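PDB 5GT5: pectate lyase from Paenibacillus sp. 0602, which cleaves the alpha-1,4-linked galacturonan backbone of pectate and pectin by beta-elimination, probably with the aid of calcium. Local coordinates for residues Trp62-Ser67 against Lys87-Ser92; Tyr221-Ser226 against Ala309-Ser314; Thr264-Val269 against His286-Ile291. The protein carries 1 engineered substitution. One frame throughout, in Å; residues are numbered along the deposited sequence.

How the contacts relate
In this right-handed parallel beta-helix, the fold of polysaccharide lyase family 1, contact 3 joins two successive coils of the beta-helix, whereas contacts 1 and 2 lie farther from the centre of the chain, where loops and short helices decorate the coils. Their centres are 33 to 36 Å apart and none touches another. Contact 1 closes before the others open; contact 3 is nested inside the long loop that contact 2 closes. Two approach the probable catalytic region: in contact 1 the side chain of Val91 is about 10 Å from that of Asp152, a likely calcium ligand, and in contact 3 the side chain of Leu265 is about 9 Å from that of Arg276, the probable active-site arginine. Contact 2 lies away from both.

Contact 1: residues Trp62-Ser67 against Lys87-Ser92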
# COMPACT_ATOMS: atom_id res chain seq x y z
N TRP A 62 26.20 1.62 19.79
CA TRP A 62 26.08 0.34 20.49
C TRP A 62 26.84 0.29 21.82
O TRP A 62 26.37 -0.34 22.76
CB TRP A 62 26.54 -0.78 19.57
CG TRP A 62 26.33 -2.14 20.09
CD1 TRP A 62 27.29 -2.98 20.56
CD2 TRP A 62 25.09 -2.84 20.18
NE1 TRP A 62 26.72 -4.18 20.93
CE2 TRP A 62 25.36 -4.11 20.71
CE3 TRP A 62 23.76 -2.51 19.86
CZ2 TRP A 62 24.36 -5.05 20.93
CZ3 TRP A 62 22.78 -3.45 20.07
CH2 TRP A 62 23.08 -4.71 20.60
N ASN A 63 27.99 0.98 21.90
CA ASN A 63 28.77 1.01 23.15
C ASN A 63 28.38 2.08 24.17
O ASN A 63 28.89 2.07 25.29
CB ASN A 63 30.26 1.18 22.84
CG ASN A 63 30.79 0.11 21.94
OD1 ASN A 63 30.35 -1.05 22.00
ND2 ASN A 63 31.74 0.46 21.08
N GLU A 64 27.50 3.01 23.82
CA GLU A 64 27.12 4.06 24.74
C GLU A 64 25.72 3.92 25.30
O GLU A 64 25.36 4.62 26.26
CB GLU A 64 27.29 5.45 24.11
CG GLU A 64 26.43 5.66 22.86
CD GLU A 64 26.65 6.99 22.18
OE1 GLU A 64 27.34 7.89 22.75
OE2 GLU A 64 26.12 7.14 21.04
N ILE A 65 24.90 3.10 24.67
CA ILE A 65 23.53 2.93 25.13
C ILE A 65 23.46 2.03 26.35
O ILE A 65 24.38 1.25 26.60
CB ILE A 65 22.60 2.41 23.99
CG1 ILE A 65 23.03 1.02 23.54
CG2 ILE A 65 22.60 3.44 22.86
CD1 ILE A 65 22.21 0.40 22.36
N PRO A 66 22.36 2.14 27.11
CA PRO A 66 22.24 1.24 28.26
C PRO A 66 22.20 -0.22 27.84
O PRO A 66 21.72 -0.53 26.73
CB PRO A 66 20.91 1.65 28.90
CG PRO A 66 20.70 3.04 28.49
CD PRO A 66 21.31 3.17 27.10
N SER A 67 22.67 -1.12 28.69
CA SER A 67 22.61 -2.55 28.40
C SER A 67 21.20 -3.01 28.06
O SER A 67 21.02 -3.85 27.20
CB SER A 67 23.13 -3.39 29.59
OG SER A 67 24.45 -3.03 29.94
N LYS A 87 34.65 5.14 17.32
CA LYS A 87 35.35 4.00 17.90
C LYS A 87 34.99 3.82 19.38
O LYS A 87 34.98 2.68 19.88
CB LYS A 87 36.87 4.13 17.71
CG LYS A 87 37.26 3.88 16.29
CD LYS A 87 38.72 4.17 15.95
CE LYS A 87 39.62 3.08 16.45
NZ LYS A 87 41.03 3.23 15.95
N GLN A 88 34.70 4.92 20.06
CA GLN A 88 34.23 4.89 21.45
C GLN A 88 32.75 4.59 21.55
O GLN A 88 32.35 3.72 22.32
CB GLN A 88 34.53 6.21 22.14
CG GLN A 88 36.02 6.53 22.24
CD GLN A 88 36.25 7.93 22.79
OE1 GLN A 88 35.74 8.27 23.87
NE2 GLN A 88 37.01 8.74 22.06
N THR A 89 31.93 5.32 20.80
CA THR A 89 30.48 5.19 20.95
C THR A 89 29.89 3.93 20.35
O THR A 89 28.82 3.47 20.80
CB THR A 89 29.74 6.37 20.32
OG1 THR A 89 29.98 6.38 18.90
CG2 THR A 89 30.19 7.66 20.91
N GLY A 90 30.55 3.39 19.33
CA GLY A 90 29.98 2.34 18.51
C GLY A 90 28.88 2.92 17.65
O GLY A 90 28.56 4.12 17.71
N VAL A 91 28.29 2.05 16.85
CA VAL A 91 27.23 2.43 15.90
C VAL A 91 26.19 1.31 15.95
O VAL A 91 26.52 0.13 15.90
CB VAL A 91 27.80 2.60 14.47
CG1 VAL A 91 26.70 2.84 13.47
CG2 VAL A 91 28.82 3.74 14.42
N SER A 92 24.92 1.69 16.05
CA SER A 92 23.83 0.72 16.07
C SER A 92 23.05 0.73 14.77
O SER A 92 23.13 1.69 13.97
CB SER A 92 22.85 1.05 17.20
OG SER A 92 23.48 0.96 18.48
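Asn63 and Thr89 meet where a loop of the beta-helix closes over the C-terminal end of helix 84-89. The firm part is backbone. Asn63 N donates to Thr89 O over 2.8 Å, giving this last helical carbonyl a donor from the loop, although the bond is bent to 133° and the N-H arrives from above the carbonyl plane. Gly90 then leaves the helix with positive phi, and glycine suits the place doubly, because a CB would run into Asn63 N. Deeper in, Ser92 OG lies at the edge of the Trp62 ring, 3.7 Å from CE3, while the serine hydroxyl is hydrogen-bonded to Leu60 O. Glu64 runs alongside Thr89, its OE1 3.4 Å from Thr89 CG2; its OE2 is taken up by His114 ND1 and Gly61 N, so the threonine methyl packs against an acid already held.

The outer side is looser. The CB atoms of exposed Lys87 and Gln88 point away from the loop, and exposed Asn63 touches Gln88 O through CB, its side-chain amide making no hydrogen bond across the contact.

Back at the turn, by contrast, Thr89 OG1, set between backbone N and carbonyl carbon (chi1 64°), donates a 2.9 Å hydrogen bond to a lone pair of Gly90 O.

Contact 2: residues Tyr221-Ser226 against Ala309-Ser314; sequences YNYLRS and AAAIAS
Tyr223 reaches from helix 219-225 to helix 306-314 and gives its hydroxyl proton to the backbone carbonyl of Ala311, OH to O being 2.8 Å. The ring presents its edge, with Ala311 O lying in the ring plane, yet seen from the carbonyl the hydroxyl stands above, 50° out of the carbonyl plane. Ser314 OG grips the same oxygen from the opposite face at 2.9 Å, so Ala311 O sits between two hydroxyl donors. Holding CG anti to the backbone N (chi1 -179°) sends the phenol across to the other helix, a span to which tyrosine is suited by its length and polar tip. An alanine in place of Tyr223 would strip away this bridge and is likely to leave Ala311 O with Ser314 OG alone among the two hydroxyls, opening a gap between the helices.

Beside the phenol the contact is apolar. Leu224 and Ile312 cross at about a right angle, CD2 of the leucine resting 3.8 Å from CG1 of the isoleucine; branched aliphatic chains fit this buried spot, and Ile236 of helix 233-241 also touches Leu224. The ring of Tyr317 also meets that of Tyr223.

The axes of segments 221-225 and 309-314 come within 10.8 Å, at 152° between their directions, so this is a nearly antiparallel pair of short helices joined mainly by two side chains, each helix belonging to a long loop that projects between strands of the parallel beta-helix.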
# COMPACT_ATOMS: atom_id res chain seq x y z
N TYR A 221 45.20 8.18 3.57
CA TYR A 221 45.39 9.55 4.03
C TYR A 221 46.86 9.95 3.93
O TYR A 221 47.21 11.05 3.40
CB TYR A 221 44.87 9.69 5.47
CG TYR A 221 45.04 11.10 5.98
CD1 TYR A 221 44.15 12.10 5.62
CD2 TYR A 221 46.13 11.46 6.79
CE1 TYR A 221 44.31 13.41 6.04
CE2 TYR A 221 46.28 12.75 7.23
CZ TYR A 221 45.37 13.73 6.87
OH TYR A 221 45.53 15.03 7.27
N ASN A 222 47.74 9.06 4.39
CA ASN A 222 49.18 9.32 4.32
C ASN A 222 49.65 9.55 2.89
O ASN A 222 50.38 10.50 2.59
CB ASN A 222 49.93 8.16 5.00
CG ASN A 222 51.41 8.45 5.22
OD1 ASN A 222 51.78 9.52 5.70
ND2 ASN A 222 52.25 7.50 4.85
N TYR A 223 49.18 8.72 1.96
CA TYR A 223 49.53 8.89 0.57
C TYR A 223 49.05 10.23 0.01
O TYR A 223 49.78 10.92 -0.70
CB TYR A 223 48.95 7.74 -0.24
CG TYR A 223 49.30 7.81 -1.69
CD1 TYR A 223 50.59 7.54 -2.13
CD2 TYR A 223 48.35 8.18 -2.64
CE1 TYR A 223 50.90 7.62 -3.48
CE2 TYR A 223 48.65 8.27 -4.00
CZ TYR A 223 49.94 8.02 -4.40
OH TYR A 223 50.24 8.11 -5.75
N LEU A 224 47.81 10.60 0.31
CA LEU A 224 47.26 11.86 -0.16
C LEU A 224 48.07 13.06 0.33
O LEU A 224 48.22 14.05 -0.39
CB LEU A 224 45.81 12.00 0.26
CG LEU A 224 44.86 10.95 -0.30
CD1 LEU A 224 43.50 11.13 0.39
CD2 LEU A 224 44.74 11.11 -1.84
N ARG A 225 48.53 13.00 1.58
CA ARG A 225 49.35 14.07 2.17
C ARG A 225 50.80 14.06 1.70
O ARG A 225 51.52 15.04 1.86
CB ARG A 225 49.35 13.93 3.70
CG ARG A 225 47.99 14.19 4.36
CD ARG A 225 47.65 15.68 4.47
NE ARG A 225 48.54 16.30 5.49
CZ ARG A 225 49.57 17.09 5.18
NH1 ARG A 225 49.83 17.45 3.93
NH2 ARG A 225 50.34 17.56 6.17
N SER A 226 51.23 12.92 1.15
CA SER A 226 52.63 12.73 0.77
C SER A 226 53.00 13.50 -0.48
O SER A 226 52.16 14.05 -1.19
CB SER A 226 52.91 11.24 0.51
OG SER A 226 52.51 10.86 -0.80
N ALA A 309 45.17 14.42 -9.51
CA ALA A 309 44.17 13.39 -9.73
C ALA A 309 44.77 12.11 -10.31
O ALA A 309 44.42 11.01 -9.90
CB ALA A 309 43.06 13.93 -10.63
N ALA A 310 45.70 12.26 -11.26
CA ALA A 310 46.35 11.10 -11.85
C ALA A 310 47.17 10.33 -10.83
O ALA A 310 47.14 9.08 -10.80
CB ALA A 310 47.23 11.53 -13.03
N ALA A 311 47.84 11.05 -9.93
CA ALA A 311 48.60 10.39 -8.88
C ALA A 311 47.69 9.63 -7.89
O ALA A 311 48.02 8.52 -7.45
CB ALA A 311 49.48 11.39 -8.16
N ILE A 312 46.51 10.19 -7.58
CA ILE A 312 45.56 9.51 -6.69
C ILE A 312 45.06 8.20 -7.32
O ILE A 312 45.13 7.13 -6.70
CB ILE A 312 44.40 10.45 -6.39
CG1 ILE A 312 44.89 11.64 -5.55
CG2 ILE A 312 43.25 9.72 -5.69
CD1 ILE A 312 43.85 12.77 -5.40
N ALA A 313 44.63 8.30 -8.57
CA ALA A 313 44.07 7.15 -9.27
C ALA A 313 45.14 6.10 -9.56
O ALA A 313 44.85 4.91 -9.57
CB ALA A 313 43.37 7.58 -10.52
N SER A 314 46.38 6.52 -9.76
CA SER A 314 47.43 5.56 -10.14
C SER A 314 47.70 4.56 -9.02
O SER A 314 48.23 3.46 -9.25
CB SER A 314 48.73 6.30 -10.45
OG SER A 314 49.37 6.71 -9.25

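Contact 3: residues Thr264-Val269 against His286-Ile291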
# COMPACT_ATOMS: atom_id res chain seq x y z
N THR A 264 8.56 10.52 -4.32
CA THR A 264 8.43 11.95 -4.58
C THR A 264 9.39 12.68 -3.68
O THR A 264 9.41 12.45 -2.46
CB THR A 264 7.01 12.45 -4.25
OG1 THR A 264 6.06 11.66 -4.97
CG2 THR A 264 6.84 13.92 -4.59
N LEU A 265 10.17 13.60 -4.27
CA LEU A 265 11.05 14.52 -3.51
C LEU A 265 10.57 15.95 -3.77
O LEU A 265 10.41 16.33 -4.93
CB LEU A 265 12.50 14.42 -4.03
CG LEU A 265 13.09 13.01 -4.12
CD1 LEU A 265 14.47 13.06 -4.75
CD2 LEU A 265 13.14 12.34 -2.74
N HIS A 266 10.34 16.76 -2.74
CA HIS A 266 9.94 18.14 -3.02
C HIS A 266 10.26 19.08 -1.89
O HIS A 266 10.23 18.69 -0.70
CB HIS A 266 8.47 18.26 -3.48
CG HIS A 266 7.46 18.16 -2.40
ND1 HIS A 266 7.04 19.27 -1.68
CD2 HIS A 266 6.75 17.12 -1.92
CE1 HIS A 266 6.14 18.90 -0.80
NE2 HIS A 266 5.93 17.59 -0.92
N HIS A 267 10.58 20.33 -2.25
CA HIS A 267 10.95 21.35 -1.26
C HIS A 267 12.10 20.86 -0.37
O HIS A 267 12.15 21.12 0.83
CB HIS A 267 9.71 21.83 -0.45
CG HIS A 267 8.73 22.58 -1.30
ND1 HIS A 267 7.74 21.95 -2.04
CD2 HIS A 267 8.63 23.90 -1.61
CE1 HIS A 267 7.09 22.84 -2.75
NE2 HIS A 267 7.60 24.04 -2.50
N ASN A 268 13.04 20.15 -0.99
CA ASN A 268 14.25 19.71 -0.31
C ASN A 268 15.44 20.49 -0.80
O ASN A 268 15.48 20.90 -1.97
CB ASN A 268 14.58 18.23 -0.56
CG ASN A 268 13.52 17.30 -0.05
OD1 ASN A 268 12.78 17.61 0.92
ND2 ASN A 268 13.42 16.13 -0.69
N VAL A 269 16.41 20.68 0.09
CA VAL A 269 17.70 21.28 -0.29
C VAL A 269 18.79 20.23 -0.19
O VAL A 269 18.95 19.60 0.87
CB VAL A 269 18.06 22.48 0.62
CG1 VAL A 269 19.46 23.05 0.29
CG2 VAL A 269 17.01 23.57 0.51
N HIS A 286 9.71 11.34 -8.88
CA HIS A 286 9.30 12.70 -9.21
C HIS A 286 9.92 13.65 -8.21
O HIS A 286 9.65 13.54 -7.00
CB HIS A 286 7.76 12.77 -9.19
CG HIS A 286 7.20 14.14 -9.45
ND1 HIS A 286 6.08 14.61 -8.81
CD2 HIS A 286 7.57 15.11 -10.32
CE1 HIS A 286 5.81 15.83 -9.24
NE2 HIS A 286 6.70 16.17 -10.14
N ALA A 287 10.74 14.58 -8.70
CA ALA A 287 11.28 15.66 -7.88
C ALA A 287 10.72 16.98 -8.39
O ALA A 287 10.79 17.29 -9.58
CB ALA A 287 12.78 15.66 -7.92
N TYR A 288 10.14 17.75 -7.49
CA TYR A 288 9.70 19.10 -7.84
C TYR A 288 10.11 20.09 -6.78
O TYR A 288 10.16 19.78 -5.59
CB TYR A 288 8.20 19.16 -8.13
CG TYR A 288 7.21 18.97 -6.97
CD1 TYR A 288 6.76 17.69 -6.62
CD2 TYR A 288 6.69 20.08 -6.27
CE1 TYR A 288 5.81 17.53 -5.62
CE2 TYR A 288 5.73 19.91 -5.25
CZ TYR A 288 5.33 18.63 -4.93
OH TYR A 288 4.39 18.45 -3.94
N ASN A 289 10.44 21.31 -7.20
CA ASN A 289 10.83 22.36 -6.26
C ASN A 289 11.92 21.88 -5.32
O ASN A 289 11.83 22.09 -4.10
CB ASN A 289 9.63 22.86 -5.44
CG ASN A 289 8.60 23.66 -6.26
OD1 ASN A 289 7.44 23.72 -5.86
ND2 ASN A 289 9.01 24.28 -7.37
N ILE A 290 12.94 21.23 -5.87
CA ILE A 290 14.14 20.90 -5.07
C ILE A 290 15.30 21.77 -5.50
O ILE A 290 15.25 22.39 -6.57
CB ILE A 290 14.53 19.39 -5.12
CG1 ILE A 290 14.98 18.94 -6.52
CG2 ILE A 290 13.34 18.53 -4.60
CD1 ILE A 290 15.74 17.60 -6.50
N ILE A 291 16.33 21.84 -4.65
CA ILE A 291 17.56 22.56 -4.94
C ILE A 291 18.72 21.59 -4.85
O ILE A 291 18.85 20.88 -3.84
CB ILE A 291 17.79 23.69 -3.93
CG1 ILE A 291 16.65 24.70 -4.03
CG2 ILE A 291 19.13 24.38 -4.17
CD1 ILE A 291 16.75 25.80 -3.01
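Leu265 and Ala287 stand side by side at the apolar centre, their CB atoms 4.1 Å apart. Ile290 closes in beside them, with CG2 4.2 Å from Leu265 CB. Alanine is small enough to sit tight against the neighbouring strand, while leucine and isoleucine fill the interior.

The strands pair in parallel, Leu265 opposite Ala287. Leu265 takes part twice, its N donating to His286 O at 2.8 Å and its O accepting from Tyr288 N at 2.9 Å. This is the stacking of successive coils in a right-handed parallel beta-helix. Both coils bend at the same level: His267 and Asn289 each adopt positive phi, consistent with a T2 turn of pectate lyases, where the chain swings from one sheet to the next. Here Asn289 CB makes a CH-pi contact over the face of the His267 ring. After the bend Ile291 N donates to Asn268 O at 3.0 Å and parallel pairing resumes. Val269 CG2 then meets Ile291 CD1, but on the opposite face from Leu265, against Leu423 of helix 419-423 and not in the interior.

On that face too, His266 lies along Tyr288. Both rings have CG between the backbone N and the carbonyl carbon (chi1 78° and 69°), which makes them run side by side, ring planes 6° apart but slid so far that they barely overlap; instead His266 CB sits over the tyrosine face, 3.4 Å from the ring centroid, and Tyr288 OH stands over the middle of the imidazole.

At the polar edge of the contact, still buried, histidines serve by offering two ring nitrogens. His266 ND1 and His267 ND1 share a hydrogen bond of 2.8 Å, and His267 NE2 reaches Asp414 OD2. Tyr288 OH bonds to Thr10 OG1, while Thr264 OG1 and His286 ND1 both bond to Tyr409 OH.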